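Local coordinates for putative isochorismatase hydrolase (PDB 3LQY), which is a putative isochorismatase-family hydrolase, with a fold built around a parallel beta-sheet, at residues T7-F15 with I113-A121; I96-K105 with A129-Y139. All blocks are in the same frame, centred on the assembly; numbering follows the deposited sequence.

Contact 1 of 2, residues T7-F15 with I113-A121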
loop_
_atom_site.group_PDB
_atom_site.type_symbol
_atom_site.label_atom_id
_atom_site.label_comp_id
_atom_site.label_asym_id
_atom_site.label_seq_id
_atom_site.Cartn_x
_atom_site.Cartn_y
_atom_site.Cartn_z
ATOM N N THR A 7 12.621 6.019 12.400
ATOM C CA THR A 7 11.258 6.556 12.404
ATOM C C THR A 7 10.596 6.406 11.035
ATOM O O THR A 7 9.631 7.103 10.732
ATOM C CB THR A 7 11.256 8.033 12.809
ATOM O OG1 THR A 7 12.029 8.774 11.856
ATOM C CG2 THR A 7 11.873 8.223 14.189
ATOM N N THR A 8 11.093 5.469 10.221
ATOM C CA THR A 8 10.462 5.122 8.956
ATOM C C THR A 8 9.724 3.805 9.111
ATOM O O THR A 8 10.302 2.799 9.523
ATOM C CB THR A 8 11.483 5.075 7.788
ATOM O OG1 THR A 8 12.210 6.318 7.744
ATOM C CG2 THR A 8 10.777 4.819 6.447
ATOM N N ALA A 9 8.429 3.848 8.785
ATOM C CA ALA A 9 7.534 2.709 8.838
ATOM C C ALA A 9 7.291 2.217 7.421
ATOM O O ALA A 9 7.120 3.021 6.485
ATOM C CB ALA A 9 6.218 3.130 9.462
ATOM N N LEU A 10 7.272 0.911 7.227
ATOM C CA LEU A 10 6.778 0.337 5.963
ATOM C C LEU A 10 5.269 0.193 6.093
ATOM O O LEU A 10 4.764 -0.355 7.075
ATOM C CB LEU A 10 7.464 -0.983 5.638
ATOM C CG LEU A 10 6.968 -1.871 4.486
ATOM C CD1 LEU A 10 7.410 -1.269 3.109
ATOM C CD2 LEU A 10 7.490 -3.300 4.749
ATOM N N LEU A 11 4.560 0.758 5.118
ATOM C CA LEU A 11 3.105 0.859 5.138
ATOM C C LEU A 11 2.574 0.109 3.948
ATOM O O LEU A 11 2.755 0.518 2.780
ATOM C CB LEU A 11 2.658 2.312 5.092
ATOM C CG LEU A 11 1.184 2.649 5.319
ATOM C CD1 LEU A 11 0.698 2.123 6.634
ATOM C CD2 LEU A 11 1.007 4.162 5.276
ATOM N N LEU A 12 1.910 -0.995 4.227
ATOM C CA LEU A 12 1.442 -1.838 3.178
ATOM C C LEU A 12 -0.049 -1.626 3.044
ATOM O O LEU A 12 -0.828 -1.932 3.954
ATOM C CB LEU A 12 1.760 -3.310 3.518
ATOM C CG LEU A 12 3.246 -3.598 3.865
ATOM C CD1 LEU A 12 3.584 -3.432 5.366
ATOM C CD2 LEU A 12 3.670 -4.986 3.376
ATOM N N ILE A 13 -0.458 -1.137 1.885
ATOM C CA ILE A 13 -1.855 -0.778 1.632
ATOM C C ILE A 13 -2.573 -1.858 0.855
ATOM O O ILE A 13 -2.327 -2.040 -0.322
ATOM C CB ILE A 13 -1.952 0.556 0.802
ATOM C CG1 ILE A 13 -1.222 1.701 1.514
ATOM C CG2 ILE A 13 -3.431 0.912 0.585
ATOM C CD1 ILE A 13 -1.818 2.089 2.865
ATOM N N ASP A 14 -3.430 -2.613 1.550
ATOM C CA ASP A 14 -4.419 -3.460 0.945
ATOM C C ASP A 14 -3.859 -4.502 -0.005
ATOM O O ASP A 14 -4.392 -4.685 -1.094
ATOM C CB ASP A 14 -5.517 -2.673 0.207
ATOM C CG ASP A 14 -6.298 -1.713 1.093
ATOM O OD1 ASP A 14 -6.089 -1.686 2.310
ATOM O OD2 ASP A 14 -7.115 -0.915 0.518
ATOM N N PHE A 15 -2.845 -5.254 0.423
ATOM C CA PHE A 15 -2.411 -6.376 -0.387
ATOM C C PHE A 15 -3.347 -7.550 -0.024
ATOM O O PHE A 15 -2.960 -8.472 0.684
ATOM C CB PHE A 15 -0.941 -6.736 -0.105
ATOM C CG PHE A 15 0.060 -6.129 -1.054
ATOM C CD1 PHE A 15 -0.039 -6.333 -2.423
ATOM C CD2 PHE A 15 1.139 -5.419 -0.574
ATOM C CE1 PHE A 15 0.886 -5.858 -3.274
ATOM C CE2 PHE A 15 2.092 -4.922 -1.434
ATOM C CZ PHE A 15 1.964 -5.123 -2.801
ATOM N N ILE A 113 6.563 7.747 14.325
ATOM C CA ILE A 113 6.886 7.679 12.900
ATOM C C ILE A 113 6.992 9.075 12.265
ATOM O O ILE A 113 6.160 9.948 12.511
ATOM C CB ILE A 113 5.847 6.821 12.107
ATOM C CG1 ILE A 113 5.864 5.346 12.569
ATOM C CG2 ILE A 113 6.103 6.918 10.616
ATOM C CD1 ILE A 113 7.217 4.633 12.426
ATOM N N LYS A 114 8.018 9.244 11.429
ATOM C CA LYS A 114 8.308 10.499 10.715
ATOM C C LYS A 114 8.230 10.349 9.216
ATOM O O LYS A 114 7.947 11.324 8.508
ATOM C CB LYS A 114 9.731 10.976 11.017
ATOM C CG LYS A 114 10.009 11.406 12.428
ATOM C CD LYS A 114 9.044 12.446 12.971
ATOM C CE LYS A 114 9.341 12.703 14.424
ATOM N NZ LYS A 114 8.361 13.617 15.042
ATOM N N LYS A 115 8.569 9.160 8.732
ATOM C CA LYS A 115 8.668 8.905 7.313
ATOM C C LYS A 115 7.930 7.611 7.018
ATOM O O LYS A 115 7.640 6.847 7.939
ATOM C CB LYS A 115 10.129 8.754 6.904
ATOM C CG LYS A 115 11.040 9.898 7.361
ATOM C CD LYS A 115 12.510 9.511 7.240
ATOM C CE LYS A 115 12.952 9.275 5.775
ATOM N NZ LYS A 115 14.458 9.045 5.679
ATOM N N LEU A 116 7.635 7.385 5.739
ATOM C CA LEU A 116 6.870 6.219 5.288
ATOM C C LEU A 116 7.462 5.661 4.002
ATOM O O LEU A 116 7.914 6.405 3.131
ATOM C CB LEU A 116 5.413 6.584 5.033
ATOM C CG LEU A 116 4.604 7.169 6.184
ATOM C CD1 LEU A 116 3.216 7.605 5.710
ATOM C CD2 LEU A 116 4.514 6.226 7.343
ATOM N N VAL A 117 7.451 4.333 3.892
ATOM C CA VAL A 117 7.744 3.652 2.624
ATOM C C VAL A 117 6.455 2.929 2.261
ATOM O O VAL A 117 5.962 2.132 3.051
ATOM C CB VAL A 117 8.908 2.654 2.737
ATOM C CG1 VAL A 117 9.006 1.796 1.460
ATOM C CG2 VAL A 117 10.208 3.386 2.974
ATOM N N ILE A 118 5.896 3.274 1.097
ATOM C CA ILE A 118 4.514 2.893 0.732
ATOM C C ILE A 118 4.507 1.852 -0.358
ATOM O O ILE A 118 5.203 1.997 -1.366
ATOM C CB ILE A 118 3.725 4.143 0.314
ATOM C CG1 ILE A 118 3.478 5.014 1.559
ATOM C CG2 ILE A 118 2.424 3.795 -0.380
ATOM C CD1 ILE A 118 3.279 6.527 1.244
ATOM N N VAL A 119 3.745 0.784 -0.134
ATOM C CA VAL A 119 3.582 -0.278 -1.112
ATOM C C VAL A 119 2.106 -0.697 -1.079
ATOM O O VAL A 119 1.371 -0.374 -0.148
ATOM C CB VAL A 119 4.543 -1.471 -0.834
ATOM C CG1 VAL A 119 6.010 -0.965 -0.661
ATOM C CG2 VAL A 119 4.065 -2.320 0.371
ATOM N N GLY A 120 1.668 -1.394 -2.103
ATOM C CA GLY A 120 0.294 -1.894 -2.106
ATOM C C GLY A 120 -0.543 -1.505 -3.321
ATOM O O GLY A 120 -0.036 -1.380 -4.419
ATOM N N ALA A 121 -1.829 -1.323 -3.102
ATOM C CA ALA A 121 -2.794 -1.267 -4.208
ATOM C C ALA A 121 -4.022 -0.466 -3.766
ATOM O O ALA A 121 -4.337 -0.447 -2.579
ATOM C CB ALA A 121 -3.189 -2.674 -4.632
HETATM O O HOH W 1 -6.943 -0.859 -2.106
#

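Contact 2 of 2, residues I96-K105 with A129-Y139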
loop_
_atom_site.group_PDB
_atom_site.type_symbol
_atom_site.label_atom_id
_atom_site.label_comp_id
_atom_site.label_asym_id
_atom_site.label_seq_id
_atom_site.Cartn_x
_atom_site.Cartn_y
_atom_site.Cartn_z
ATOM N N ILE A 96 -11.391 5.465 0.636
ATOM C CA ILE A 96 -10.242 5.345 -0.226
ATOM C C ILE A 96 -8.957 5.744 0.520
ATOM O O ILE A 96 -7.932 5.035 0.472
ATOM C CB ILE A 96 -10.416 6.225 -1.504
ATOM C CG1 ILE A 96 -11.649 5.812 -2.293
ATOM C CG2 ILE A 96 -9.190 6.158 -2.371
ATOM C CD1 ILE A 96 -12.273 6.935 -3.089
ATOM N N ASN A 97 -9.001 6.952 1.109
ATOM C CA ASN A 97 -7.912 7.488 1.903
ATOM C C ASN A 97 -7.744 6.729 3.194
ATOM O O ASN A 97 -8.667 6.688 3.990
ATOM C CB ASN A 97 -8.238 8.957 2.207
ATOM C CG ASN A 97 -7.166 9.681 3.008
ATOM O OD1 ASN A 97 -6.245 9.075 3.533
ATOM N ND2 ASN A 97 -7.261 11.038 3.045
ATOM N N SER A 98 -6.540 6.217 3.433
ATOM C CA SER A 98 -6.269 5.338 4.566
ATOM C C SER A 98 -6.264 6.088 5.912
ATOM O O SER A 98 -6.334 5.457 6.975
ATOM C CB SER A 98 -4.934 4.592 4.366
ATOM O OG SER A 98 -5.014 3.594 3.363
ATOM N N PHE A 99 -6.191 7.420 5.883
ATOM C CA PHE A 99 -6.318 8.219 7.124
ATOM C C PHE A 99 -7.755 8.565 7.460
ATOM O O PHE A 99 -8.004 9.078 8.542
ATOM C CB PHE A 99 -5.562 9.569 7.024
ATOM C CG PHE A 99 -4.073 9.430 6.958
ATOM C CD1 PHE A 99 -3.320 9.323 8.115
ATOM C CD2 PHE A 99 -3.423 9.403 5.738
ATOM C CE1 PHE A 99 -1.941 9.169 8.062
ATOM C CE2 PHE A 99 -2.047 9.223 5.673
ATOM C CZ PHE A 99 -1.301 9.127 6.842
ATOM N N ARG A 100 -8.685 8.401 6.529
ATOM C CA ARG A 100 -10.053 8.878 6.731
ATOM C C ARG A 100 -10.890 7.942 7.583
ATOM O O ARG A 100 -11.132 6.788 7.192
ATOM C CB ARG A 100 -10.740 9.079 5.399
ATOM C CG ARG A 100 -12.119 9.643 5.493
ATOM C CD ARG A 100 -12.570 10.156 4.154
ATOM N NE ARG A 100 -14.006 10.390 4.129
ATOM C CZ ARG A 100 -14.721 10.618 3.032
ATOM N NH1 ARG A 100 -14.133 10.682 1.845
ATOM N NH2 ARG A 100 -16.036 10.808 3.126
ATOM N N ASP A 101 -11.366 8.468 8.714
ATOM C CA ASP A 101 -12.168 7.694 9.706
ATOM C C ASP A 101 -11.466 6.428 10.210
ATOM O O ASP A 101 -12.117 5.499 10.684
ATOM C CB ASP A 101 -13.561 7.325 9.142
ATOM C CG ASP A 101 -14.410 8.554 8.799
ATOM O OD1 ASP A 101 -14.321 9.579 9.513
ATOM O OD2 ASP A 101 -15.181 8.478 7.816
ATOM N N THR A 102 -10.144 6.396 10.108
ATOM C CA THR A 102 -9.349 5.297 10.604
ATOM C C THR A 102 -8.475 5.816 11.717
ATOM O O THR A 102 -8.443 6.992 11.995
ATOM C CB THR A 102 -8.418 4.672 9.518
ATOM O OG1 THR A 102 -7.276 5.519 9.320
ATOM C CG2 THR A 102 -9.171 4.437 8.240
ATOM N N ASP A 103 -7.746 4.895 12.319
ATOM C CA ASP A 103 -6.839 5.163 13.414
ATOM C C ASP A 103 -5.422 5.302 12.907
ATOM O O ASP A 103 -4.486 5.277 13.698
ATOM C CB ASP A 103 -6.869 3.964 14.374
ATOM C CG ASP A 103 -8.259 3.693 14.949
ATOM O OD1 ASP A 103 -9.114 4.607 14.878
ATOM O OD2 ASP A 103 -8.496 2.577 15.474
ATOM N N LEU A 104 -5.245 5.412 11.594
ATOM C CA LEU A 104 -3.891 5.341 11.030
ATOM C C LEU A 104 -2.946 6.375 11.627
ATOM O O LEU A 104 -1.819 6.037 12.012
ATOM C CB LEU A 104 -3.893 5.458 9.520
ATOM C CG LEU A 104 -2.472 5.339 8.943
ATOM C CD1 LEU A 104 -1.893 3.935 9.230
ATOM C CD2 LEU A 104 -2.452 5.691 7.437
ATOM N N LYS A 105 -3.410 7.614 11.719
ATOM C CA LYS A 105 -2.579 8.706 12.222
ATOM C C LYS A 105 -2.198 8.406 13.662
ATOM O O LYS A 105 -1.009 8.295 13.987
ATOM C CB LYS A 105 -3.317 10.050 12.136
ATOM C CG LYS A 105 -2.408 11.291 12.254
ATOM C CD LYS A 105 -3.242 12.585 12.336
ATOM C CE LYS A 105 -2.365 13.850 12.414
ATOM N NZ LYS A 105 -3.065 14.981 13.110
ATOM N N ALA A 129 -3.958 8.356 -2.942
ATOM C CA ALA A 129 -4.606 9.027 -1.802
ATOM C C ALA A 129 -3.737 9.063 -0.566
ATOM O O ALA A 129 -3.631 10.071 0.078
ATOM C CB ALA A 129 -5.968 8.339 -1.424
ATOM N N VAL A 130 -3.156 7.927 -0.186
ATOM C CA VAL A 130 -2.408 7.928 1.075
ATOM C C VAL A 130 -1.110 8.720 0.959
ATOM O O VAL A 130 -0.679 9.348 1.939
ATOM C CB VAL A 130 -2.128 6.474 1.636
ATOM C CG1 VAL A 130 -1.073 5.745 0.834
ATOM C CG2 VAL A 130 -1.711 6.563 3.087
ATOM N N THR A 131 -0.461 8.663 -0.194
ATOM C CA THR A 131 0.801 9.357 -0.348
ATOM C C THR A 131 0.590 10.871 -0.252
ATOM O O THR A 131 1.301 11.571 0.477
ATOM C CB THR A 131 1.483 9.001 -1.670
ATOM O OG1 THR A 131 1.604 7.572 -1.747
ATOM C CG2 THR A 131 2.856 9.617 -1.745
ATOM N N ARG A 132 -0.415 11.373 -0.946
ATOM C CA ARG A 132 -0.712 12.812 -0.941
ATOM C C ARG A 132 -1.240 13.247 0.394
ATOM O O ARG A 132 -0.855 14.310 0.884
ATOM C CB ARG A 132 -1.730 13.134 -2.021
ATOM C CG ARG A 132 -1.182 12.894 -3.389
ATOM C CD ARG A 132 -2.161 13.408 -4.436
ATOM N NE ARG A 132 -1.749 13.085 -5.789
ATOM C CZ ARG A 132 -1.684 13.921 -6.830
ATOM N NH1 ARG A 132 -1.950 15.234 -6.718
ATOM N NH2 ARG A 132 -1.316 13.438 -7.988
ATOM N N ALA A 133 -2.062 12.412 1.040
ATOM C CA ALA A 133 -2.559 12.761 2.369
ATOM C C ALA A 133 -1.413 12.817 3.393
ATOM O O ALA A 133 -1.355 13.741 4.237
ATOM C CB ALA A 133 -3.655 11.787 2.821
ATOM N N ALA A 134 -0.510 11.833 3.313
ATOM C CA ALA A 134 0.608 11.727 4.246
ATOM C C ALA A 134 1.597 12.884 4.095
ATOM O O ALA A 134 2.007 13.470 5.081
ATOM C CB ALA A 134 1.329 10.383 4.099
ATOM N N GLU A 135 2.008 13.156 2.863
ATOM C CA GLU A 135 2.959 14.234 2.600
ATOM C C GLU A 135 2.352 15.541 3.107
ATOM O O GLU A 135 3.033 16.340 3.764
ATOM C CB GLU A 135 3.293 14.286 1.116
ATOM C CG GLU A 135 4.556 15.087 0.786
ATOM C CD GLU A 135 4.345 16.564 0.936
ATOM O OE1 GLU A 135 3.164 16.983 0.827
ATOM O OE2 GLU A 135 5.334 17.302 1.144
ATOM N N ASP A 136 1.071 15.767 2.822
ATOM C CA ASP A 136 0.365 16.963 3.337
ATOM C C ASP A 136 0.278 17.017 4.849
ATOM O O ASP A 136 0.254 18.094 5.437
ATOM C CB ASP A 136 -1.058 17.080 2.782
ATOM C CG ASP A 136 -1.100 17.530 1.345
ATOM O OD1 ASP A 136 -0.075 18.038 0.808
ATOM O OD2 ASP A 136 -2.193 17.394 0.722
ATOM N N LEU A 137 0.241 15.863 5.501
ATOM C CA LEU A 137 0.223 15.838 6.955
ATOM C C LEU A 137 1.598 16.065 7.536
ATOM O O LEU A 137 1.702 16.302 8.721
ATOM C CB LEU A 137 -0.301 14.499 7.466
ATOM C CG LEU A 137 -1.814 14.314 7.382
ATOM C CD1 LEU A 137 -2.177 12.828 7.742
ATOM C CD2 LEU A 137 -2.556 15.318 8.262
ATOM N N GLY A 138 2.642 15.914 6.731
ATOM C CA GLY A 138 3.996 16.145 7.183
ATOM C C GLY A 138 5.003 15.013 7.154
ATOM O O GLY A 138 6.161 15.236 7.514
ATOM N N TYR A 139 4.600 13.803 6.753
ATOM C CA TYR A 139 5.547 12.701 6.627
ATOM C C TYR A 139 6.380 12.817 5.382
ATOM O O TYR A 139 5.878 13.259 4.349
ATOM C CB TYR A 139 4.800 11.344 6.555
ATOM C CG TYR A 139 3.882 11.111 7.732
ATOM C CD1 TYR A 139 4.351 10.526 8.904
ATOM C CD2 TYR A 139 2.535 11.469 7.670
ATOM C CE1 TYR A 139 3.520 10.341 9.986
ATOM C CE2 TYR A 139 1.681 11.270 8.753
ATOM C CZ TYR A 139 2.176 10.706 9.916
ATOM O OH TYR A 139 1.322 10.489 10.996
#

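Contact 1 of 2, residues T7-F15 with I113-A121
Phe-15 and Gly-120 meet where two parallel strands, 8-13 and 115-121, come to their C-terminal ends. Gly-120 CA lies over one face of the ring, 3.8 Å from the centroid of Phe-15, in a CH-pi contact. Val-119 approaches the same ring at its edge, CG2 standing 3.7 Å from Phe-15 CE2. With CG1 beside the backbone N (chi1 -51°), CG2 is left between the backbone N and the carbonyl carbon, from where it also reaches Leu-12 CG. Replacing Phe-15 with alanine would probably leave Gly-120 CA and the Val-119 methyl without their aromatic partner and open a gap there. A CB on Gly-120 would collide with Ile-13 O and, at these backbone angles, with the carbonyl O of Val-119. Ala-121 N bonds to Ile-13 O at 2.9 Å.

Behind this end, backbone bonds alternate down the strands, Leu-11 N to Val-117 O being nearly straight (169°). At the far end Thr-7 O takes two donors, Lys-114 N at 2.8 Å and Lys-115 N at 3.1 Å. On the face that carries Ala-9 and Leu-11, Ala-9 CB presses tightly on Ile-113 CD1 (3.5 Å). On the opposite face helix 33-49 covers Leu-10 and Val-119 through Leu-43.

A water lies between Asp-14 OD2 and Ala-121 O, and Lys-93 is a long, weak ionic partner of the same carboxylate. Asp-14, Lys-93 and Cys-126, seen here as sulfinoalanine, are consistent with the Asp-Lys-Cys catalytic triad of this family's cysteine hydrolases. Central neighbours in a parallel alpha/beta sheet, these largely apolar strands thus end beside Asp-14, where the active site probably lies.

Contact 2 of 2, residues I96-K105 with A129-Y139
Phe-99 lies against helix 128-137, and its ring is held between two leucines. Leu-137 CD1 sits over the centre of one face, 3.7 Å from the ring centroid of Phe-99, a CH-pi contact. Leu-104 CD2, from the same segment as the ring, covers the opposite face, 3.5 Å above the plane of Phe-99. Around the ring, Val-130 CG2 comes to 3.7 Å from Phe-99 CE2, and the methyls of Ala-133 and Ala-134 fill in beside it. With CG beside its own backbone N (chi1 -68°), the phenylalanine reaches across to the helix. An Asx turn fixes the approach: Phe-99 N bonds to Asn-97 OD1 at 2.9 Å, from above the amide plane.

The periphery is looser. Ile-96 CG2 only grazes Ala-129 CB at 4.0 Å, and the extended, solvent-exposed Lys-105 brushes Tyr-139 OH with CG at the same distance. No hydrogen bond crosses the interface, so apolar packing carries it. The helix ends in a Schellman motif at Gly-138, which turns the chain toward Tyr-139.

Leu-108 of helix 104-110 touches both Phe-99 and Tyr-139, while Leu-104 and Val-130 rest on strand 8-13 through Leu-11 and Ile-13, placing the loop and both helices on one face of the sheet.

The two contacts illustrate how an alpha/beta fold divides its labour. Contact 1 is buried core, two central strands joined by regular backbone bonding; contact 2 is only partly buried and joins a loop and helix start to a helix by side-chain packing alone. They are interleaved in the chain: strand 115-121 lies between helix 104-110 and helix 128-137, so the segments alternate along the sequence. The layers touch directly, with Ile-13 CD1 3.6 Å from Ser-98 OG and Ile-118 CD1 3.6 Å from Thr-131 OG1. Their chemistry follows their depth, from backbone hydrogen bonds at the centre to methyl and ring packing nearer the surface.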